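Local structure of beta-porphyranase A (Bacteroides plebeius, 4AW7) at residues Leu144-Val149 against Ser227-Asp232; Ala195-Trp200 against Phe205-Thr210. The protein cleaves the sulfated red-seaweed polysaccharide porphyran at the linkages between beta-D-galactose and alpha-L-galactose-6-sulfate, releasing mostly disaccharides. One frame throughout, in Å; residues are numbered along the deposited sequence. Where two conformers were deposited one is given.

Overall arrangement
Contact 1 (144-149 against 227-232) lies at the C-terminal end of the barrel strands, at subsite -1, where the galactose lies. Contact 2 (195-200 against 205-210) is the loop and short helix that follow the intervening strand 189-195, and it is nested in the chain closed off by contact 1. Their centres are 11 Å apart. They meet where parallel strands 189-195 and 225-233 pair: His229 N probably bonds to Ala195 O at 2.8 Å, and Ser227 O to Ala195 N at 3.3 Å. Ala196 packs on the Glu146 side chain, and the potassium ion of contact 2 lies about 7 Å from that side chain.

Contact 1: residues Leu144-Val149 against Ser227-Asp232; sequences LNEPFV and SVHLYD. With GLA (alpha-D-galactopyranose), chain B; GAL (beta-D-galactopyranose), chain D.
Glu146 OE2, in one of two deposited conformers, takes the N-H of His229 ND1 in a 2.6 Å hydrogen bond, 159° at the hydrogen. The oxygen lies in the imidazole plane and uses its anti lone pair, with the carboxylate turned about halfway to perpendicular against the ring. Glu146 is probably the proton donor. Asn145 OD1 sits at the same ring's edge, 3.0 Å from His229 CE1; this oxygen accepts a hydrogen bond from Arg69. The Asn145 side chain runs trans to its own N (chi1 -176°), which turns ND2 to the sugar: it donates to galactose O2 at 2.8 Å, nearly straight (170°). The sugar is modelled as both anomers; the beta O1 overlaps this Glu146 carboxylate, so their closeness is doubtful and carries no bond. Tyr231 OH comes within 3.2 Å of galactose O6 and bonds to Glu272, probably the nucleophile. An alanine in place of His229 would probably leave Glu146 OE2 without its N-H partner and the carboxylate freer to turn. The Asn-Glu pair just past strand 136-142 and the glutamate on strand 268-276 are arranged as in clan GH-A barrels. His229 rises from strand 225-233, flanked by strands 189-195 and 268-276, whereas the loop of Glu146 leans on helix 160-179 through Leu144, Pro147 and Phe148.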
loop_
_atom_site.group_PDB
_atom_site.type_symbol
_atom_site.label_atom_id
_atom_site.label_comp_id
_atom_site.label_asym_id
_atom_site.label_seq_id
_atom_site.Cartn_x
_atom_site.Cartn_y
_atom_site.Cartn_z
ATOM N N LEU A 144 3.106 -9.793 -14.748
ATOM C CA LEU A 144 1.765 -10.355 -14.891
ATOM C C LEU A 144 0.858 -9.917 -13.761
ATOM O O LEU A 144 1.185 -10.140 -12.596
ATOM C CB LEU A 144 1.829 -11.886 -14.924
ATOM C CG LEU A 144 2.655 -12.570 -16.002
ATOM C CD1 LEU A 144 2.779 -14.059 -15.712
ATOM C CD2 LEU A 144 1.973 -12.355 -17.402
ATOM N N ASN A 145 -0.264 -9.345 -14.104
ATOM C CA ASN A 145 -1.240 -8.928 -13.113
ATOM C C ASN A 145 -2.014 -10.123 -12.577
ATOM O O ASN A 145 -2.470 -10.970 -13.360
ATOM C CB ASN A 145 -2.218 -7.977 -13.761
ATOM C CG ASN A 145 -3.219 -7.427 -12.764
ATOM O OD1 ASN A 145 -2.829 -6.875 -11.721
ATOM N ND2 ASN A 145 -4.513 -7.568 -13.065
ATOM N N GLU A 146 -2.201 -10.173 -11.254
ATOM C CA GLU A 146 -2.971 -11.220 -10.558
ATOM C C GLU A 146 -2.855 -12.604 -11.212
ATOM O O GLU A 146 -3.836 -13.235 -11.594
ATOM C CB GLU A 146 -4.399 -10.775 -10.373
ATOM C CG GLU A 146 -4.445 -9.450 -9.611
ATOM C CD GLU A 146 -5.811 -9.066 -9.191
ATOM O OE1 GLU A 146 -6.790 -9.671 -9.657
ATOM O OE2 GLU A 146 -5.910 -8.111 -8.384
ATOM N N PRO A 147 -1.613 -13.103 -11.270
ATOM C CA PRO A 147 -1.409 -14.285 -12.095
ATOM C C PRO A 147 -1.977 -15.566 -11.518
ATOM O O PRO A 147 -2.528 -16.370 -12.269
ATOM C CB PRO A 147 0.130 -14.384 -12.199
ATOM C CG PRO A 147 0.653 -13.663 -10.963
ATOM C CD PRO A 147 -0.341 -12.552 -10.766
ATOM N N PHE A 148 -1.773 -15.789 -10.223
ATOM C CA PHE A 148 -2.062 -17.103 -9.666
ATOM C C PHE A 148 -3.559 -17.410 -9.632
ATOM O O PHE A 148 -3.950 -18.574 -9.769
ATOM C CB PHE A 148 -1.497 -17.223 -8.251
ATOM C CG PHE A 148 0.006 -17.081 -8.109
ATOM C CD1 PHE A 148 0.864 -17.342 -9.166
ATOM C CD2 PHE A 148 0.559 -16.676 -6.926
ATOM C CE1 PHE A 148 2.203 -17.253 -9.014
ATOM C CE2 PHE A 148 1.902 -16.550 -6.758
ATOM C CZ PHE A 148 2.750 -16.842 -7.798
ATOM N N VAL A 149 -4.415 -16.400 -9.523
ATOM C CA VAL A 149 -5.841 -16.670 -9.526
ATOM C C VAL A 149 -6.284 -17.154 -10.908
ATOM O O VAL A 149 -7.369 -17.727 -11.024
ATOM C CB VAL A 149 -6.657 -15.510 -8.987
ATOM C CG1 VAL A 149 -6.338 -15.244 -7.439
ATOM C CG2 VAL A 149 -6.536 -14.335 -9.894
ATOM N N SER A 227 4.925 -6.687 -4.817
ATOM C CA SER A 227 3.683 -5.985 -5.054
ATOM C C SER A 227 2.456 -6.814 -4.722
ATOM O O SER A 227 2.387 -8.010 -5.001
ATOM C CB SER A 227 3.618 -5.477 -6.489
ATOM O OG SER A 227 3.564 -6.496 -7.453
ATOM N N VAL A 228 1.475 -6.124 -4.136
ATOM C CA VAL A 228 0.211 -6.674 -3.738
ATOM C C VAL A 228 -0.889 -5.653 -4.009
ATOM O O VAL A 228 -0.643 -4.457 -4.112
ATOM C CB VAL A 228 0.190 -7.119 -2.283
ATOM C CG1 VAL A 228 1.351 -8.088 -1.911
ATOM C CG2 VAL A 228 0.138 -5.986 -1.418
ATOM N N HIS A 229 -2.113 -6.156 -4.100
ATOM C CA HIS A 229 -3.321 -5.354 -4.203
ATOM C C HIS A 229 -4.073 -5.424 -2.890
ATOM O O HIS A 229 -4.179 -6.517 -2.293
ATOM C CB HIS A 229 -4.201 -5.894 -5.323
ATOM C CG HIS A 229 -3.554 -5.807 -6.667
ATOM N ND1 HIS A 229 -4.051 -6.442 -7.791
ATOM C CD2 HIS A 229 -2.426 -5.166 -7.049
ATOM C CE1 HIS A 229 -3.252 -6.133 -8.808
ATOM N NE2 HIS A 229 -2.266 -5.374 -8.383
ATOM N N LEU A 230 -4.548 -4.275 -2.419
ATOM C CA LEU A 230 -5.253 -4.182 -1.140
ATOM C C LEU A 230 -6.651 -3.636 -1.335
ATOM O O LEU A 230 -6.820 -2.461 -1.689
ATOM C CB LEU A 230 -4.485 -3.284 -0.159
ATOM C CG LEU A 230 -3.119 -3.789 0.288
ATOM C CD1 LEU A 230 -2.437 -2.692 1.104
ATOM C CD2 LEU A 230 -3.203 -5.122 1.049
ATOM N N TYR A 231 -7.640 -4.484 -1.057
ATOM C CA TYR A 231 -9.035 -4.122 -1.230
ATOM C C TYR A 231 -9.873 -4.413 0.012
ATOM O O TYR A 231 -9.706 -5.465 0.663
ATOM C CB TYR A 231 -9.645 -4.893 -2.409
ATOM C CG TYR A 231 -9.248 -4.291 -3.743
ATOM C CD1 TYR A 231 -9.903 -3.164 -4.221
ATOM C CD2 TYR A 231 -8.246 -4.825 -4.507
ATOM C CE1 TYR A 231 -9.550 -2.595 -5.418
ATOM C CE2 TYR A 231 -7.885 -4.255 -5.729
ATOM C CZ TYR A 231 -8.574 -3.151 -6.171
ATOM O OH TYR A 231 -8.254 -2.577 -7.384
ATOM N N ASP A 232 -10.809 -3.516 0.278
ATOM C CA ASP A 232 -11.912 -3.741 1.186
ATOM C C ASP A 232 -13.125 -4.205 0.402
ATOM O O ASP A 232 -13.376 -3.683 -0.676
ATOM C CB ASP A 232 -12.265 -2.428 1.885
ATOM C CG ASP A 232 -11.330 -2.050 2.968
ATOM O OD1 ASP A 232 -10.570 -2.891 3.452
ATOM O OD2 ASP A 232 -11.336 -0.865 3.352
HETATM C C1 GLA B . -7.881 -6.595 -9.408
HETATM C C2 GLA B . -7.740 -6.373 -10.926
HETATM C C3 GLA B . -8.509 -5.144 -11.375
HETATM C C4 GLA B . -9.897 -5.095 -10.786
HETATM C C5 GLA B . -9.807 -5.219 -9.256
HETATM C C6 GLA B . -11.196 -4.863 -8.610
HETATM O O1 GLA B . -7.103 -5.816 -8.603
HETATM O O2 GLA B . -6.322 -6.300 -11.285
HETATM O O3 GLA B . -8.716 -5.140 -12.762
HETATM O O4 GLA B . -10.702 -6.157 -11.334
HETATM O O5 GLA B . -9.238 -6.585 -9.004
HETATM O O6 GLA B . -11.204 -3.399 -8.306
HETATM C C1 GAL D . -7.881 -6.595 -9.408
HETATM C C2 GAL D . -7.740 -6.373 -10.926
HETATM C C3 GAL D . -8.509 -5.144 -11.375
HETATM C C4 GAL D . -9.897 -5.095 -10.786
HETATM C C5 GAL D . -9.807 -5.219 -9.256
HETATM C C6 GAL D . -11.196 -4.863 -8.610
HETATM O O1 GAL D . -7.145 -7.837 -9.068
HETATM O O2 GAL D . -6.322 -6.300 -11.285
HETATM O O3 GAL D . -8.716 -5.140 -12.762
HETATM O O4 GAL D . -10.702 -6.157 -11.334
HETATM O O5 GAL D . -9.238 -6.585 -9.004
HETATM O O6 GAL D . -11.204 -3.399 -8.306
#

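Contact 2: residues Ala195-Trp200 against Phe205-Thr210; sequences AAYPAW and FNYWNT. With K (potassium ion), chain F.
Tyr207 and Tyr197 both carry CG anti to the backbone N (chi1 -172° and 173°), and these torsions bring the two phenol rings, one from the helix and one from the loop, together beside a potassium ion. The two form a T-shaped (edge-to-face) stack: the CD2-CE2 edge of Tyr197 points at the face of Tyr207, with centroids 5.4 Å apart and planes at 84°. Two successive inverse gamma turns, centred on Pro198 and Ala199, fold the loop that follows strand 189-195 of the barrel. The folded loop sets Tyr197 O 3.1 Å from the potassium. Tyr207 OH binds the same ion at 2.9 Å, in the plane of its own ring, and Tyr193 OH supplies a further ligand; the two tyrosine-borne oxygens and the carbonyl are thus drawn together by the metal rather than by a bond of their own. The phenol of Tyr197 ends instead on Asp202.

A second edge-to-face stack ties the loop to the helix. The six-membered ring of Trp208 sets CE3 over the face of the Trp200 indole, 3.7 Å from Trp200 CG. Their indole N-H groups are bonded beyond the pair, Trp200 NE1 to Val250 O and Trp208 NE1 to Tyr481 OH, which links the pair to helix 245-262 and to strand 469-484. Phe205 holds the N-cap position, and its CA-H points at Trp200 O from 3.3 Å; this carbonyl also accepts the N-H of Trp208 at 3.1 Å, binding the loop to the start of the helix. On the face of the Trp200 indole opposite Trp208 lies Pro198 O, 3.7 Å above the plane and offset toward the rim.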
loop_
_atom_site.group_PDB
_atom_site.type_symbol
_atom_site.label_atom_id
_atom_site.label_comp_id
_atom_site.label_asym_id
_atom_site.label_seq_id
_atom_site.Cartn_x
_atom_site.Cartn_y
_atom_site.Cartn_z
ATOM N N ALA A 195 -0.212 -9.382 -6.407
ATOM C CA ALA A 195 -1.066 -10.372 -5.727
ATOM C C ALA A 195 -2.490 -9.849 -5.530
ATOM O O ALA A 195 -2.720 -8.831 -4.855
ATOM C CB ALA A 195 -0.448 -10.679 -4.403
ATOM N N ALA A 196 -3.448 -10.604 -6.044
ATOM C CA ALA A 196 -4.870 -10.247 -5.921
ATOM C C ALA A 196 -5.499 -10.594 -4.652
ATOM O O ALA A 196 -6.514 -10.011 -4.273
ATOM C CB ALA A 196 -5.669 -11.006 -6.988
ATOM N N TYR A 197 -4.982 -11.587 -3.991
ATOM C CA TYR A 197 -5.756 -12.275 -2.877
ATOM C C TYR A 197 -4.737 -12.603 -1.801
ATOM O O TYR A 197 -4.257 -13.736 -1.716
ATOM C CB TYR A 197 -6.519 -13.551 -3.356
ATOM C CG TYR A 197 -7.184 -14.389 -2.271
ATOM C CD1 TYR A 197 -8.274 -13.881 -1.552
ATOM C CD2 TYR A 197 -6.776 -15.711 -2.007
ATOM C CE1 TYR A 197 -8.928 -14.641 -0.599
ATOM C CE2 TYR A 197 -7.433 -16.481 -1.023
ATOM C CZ TYR A 197 -8.496 -15.946 -0.332
ATOM O OH TYR A 197 -9.149 -16.680 0.673
ATOM N N PRO A 198 -4.341 -11.640 -0.961
ATOM C CA PRO A 198 -3.181 -11.833 -0.071
ATOM C C PRO A 198 -3.585 -12.535 1.238
ATOM O O PRO A 198 -3.328 -12.046 2.354
ATOM C CB PRO A 198 -2.708 -10.405 0.142
ATOM C CG PRO A 198 -3.946 -9.594 0.100
ATOM C CD PRO A 198 -4.759 -10.223 -1.016
ATOM N N ALA A 199 -4.238 -13.680 1.086
ATOM C CA ALA A 199 -4.770 -14.478 2.195
ATOM C C ALA A 199 -3.701 -15.405 2.737
ATOM O O ALA A 199 -3.815 -16.645 2.683
ATOM C CB ALA A 199 -6.041 -15.226 1.755
ATOM N N TRP A 200 -2.604 -14.831 3.233
ATOM C CA TRP A 200 -1.450 -15.593 3.682
ATOM C C TRP A 200 -1.848 -16.734 4.606
ATOM O O TRP A 200 -1.268 -17.854 4.549
ATOM C CB TRP A 200 -0.435 -14.703 4.375
ATOM C CG TRP A 200 0.072 -13.509 3.592
ATOM C CD1 TRP A 200 0.634 -12.400 4.173
ATOM C CD2 TRP A 200 0.172 -13.297 2.155
ATOM N NE1 TRP A 200 1.047 -11.525 3.217
ATOM C CE2 TRP A 200 0.792 -12.045 1.969
ATOM C CE3 TRP A 200 -0.204 -14.016 1.012
ATOM C CZ2 TRP A 200 1.003 -11.495 0.696
ATOM C CZ3 TRP A 200 0.014 -13.462 -0.237
ATOM C CH2 TRP A 200 0.597 -12.213 -0.383
ATOM N N PHE A 205 -1.692 -21.285 6.718
ATOM C CA PHE A 205 -0.547 -20.638 6.064
ATOM C C PHE A 205 0.041 -21.441 4.910
ATOM O O PHE A 205 1.050 -21.071 4.338
ATOM C CB PHE A 205 0.525 -20.162 7.054
ATOM C CG PHE A 205 0.070 -18.957 7.849
ATOM C CD1 PHE A 205 -0.672 -19.113 8.984
ATOM C CD2 PHE A 205 0.358 -17.660 7.426
ATOM C CE1 PHE A 205 -1.129 -18.013 9.696
ATOM C CE2 PHE A 205 -0.066 -16.560 8.152
ATOM C CZ PHE A 205 -0.795 -16.728 9.279
ATOM N N ASN A 206 -0.660 -22.486 4.484
ATOM C CA ASN A 206 -0.296 -23.133 3.211
ATOM C C ASN A 206 -0.330 -22.143 2.064
ATOM O O ASN A 206 0.476 -22.228 1.134
ATOM C CB ASN A 206 -1.216 -24.313 2.893
ATOM C CG ASN A 206 -0.770 -25.068 1.660
ATOM O OD1 ASN A 206 0.266 -25.704 1.701
ATOM N ND2 ASN A 206 -1.513 -24.953 0.556
ATOM N N TYR A 207 -1.252 -21.198 2.108
ATOM C CA TYR A 207 -1.389 -20.227 1.033
ATOM C C TYR A 207 -0.122 -19.346 0.952
ATOM O O TYR A 207 0.472 -19.210 -0.106
ATOM C CB TYR A 207 -2.680 -19.418 1.170
ATOM C CG TYR A 207 -2.922 -18.560 -0.037
ATOM C CD1 TYR A 207 -2.423 -17.272 -0.163
ATOM C CD2 TYR A 207 -3.675 -19.066 -1.095
ATOM C CE1 TYR A 207 -2.637 -16.545 -1.301
ATOM C CE2 TYR A 207 -3.909 -18.312 -2.229
ATOM C CZ TYR A 207 -3.391 -17.040 -2.325
ATOM O OH TYR A 207 -3.597 -16.318 -3.484
ATOM N N TRP A 208 0.282 -18.759 2.066
ATOM C CA TRP A 208 1.551 -18.067 2.151
ATOM C C TRP A 208 2.662 -18.960 1.565
ATOM O O TRP A 208 3.421 -18.543 0.708
ATOM C CB TRP A 208 1.911 -17.743 3.606
ATOM C CG TRP A 208 3.341 -17.328 3.782
ATOM C CD1 TRP A 208 4.333 -18.092 4.284
ATOM C CD2 TRP A 208 3.937 -16.067 3.452
ATOM N NE1 TRP A 208 5.509 -17.412 4.278
ATOM C CE2 TRP A 208 5.296 -16.161 3.762
ATOM C CE3 TRP A 208 3.443 -14.865 2.923
ATOM C CZ2 TRP A 208 6.181 -15.111 3.553
ATOM C CZ3 TRP A 208 4.314 -13.820 2.741
ATOM C CH2 TRP A 208 5.680 -13.960 3.029
ATOM N N ASN A 209 2.765 -20.212 2.049
ATOM C CA ASN A 209 3.874 -21.045 1.661
ATOM C C ASN A 209 3.943 -21.300 0.176
ATOM O O ASN A 209 5.049 -21.320 -0.403
ATOM C CB ASN A 209 3.833 -22.407 2.373
ATOM C CG ASN A 209 4.183 -22.344 3.833
ATOM O OD1 ASN A 209 4.851 -21.424 4.290
ATOM N ND2 ASN A 209 3.742 -23.360 4.591
ATOM N N THR A 210 2.792 -21.439 -0.468
ATOM C CA THR A 210 2.748 -21.873 -1.853
ATOM C C THR A 210 2.534 -20.746 -2.866
ATOM O O THR A 210 2.664 -20.967 -4.062
ATOM C CB THR A 210 1.665 -22.967 -2.030
ATOM O OG1 THR A 210 0.386 -22.448 -1.634
ATOM C CG2 THR A 210 2.006 -24.217 -1.234
HETATM K K K F . -2.287 -13.805 -4.097
#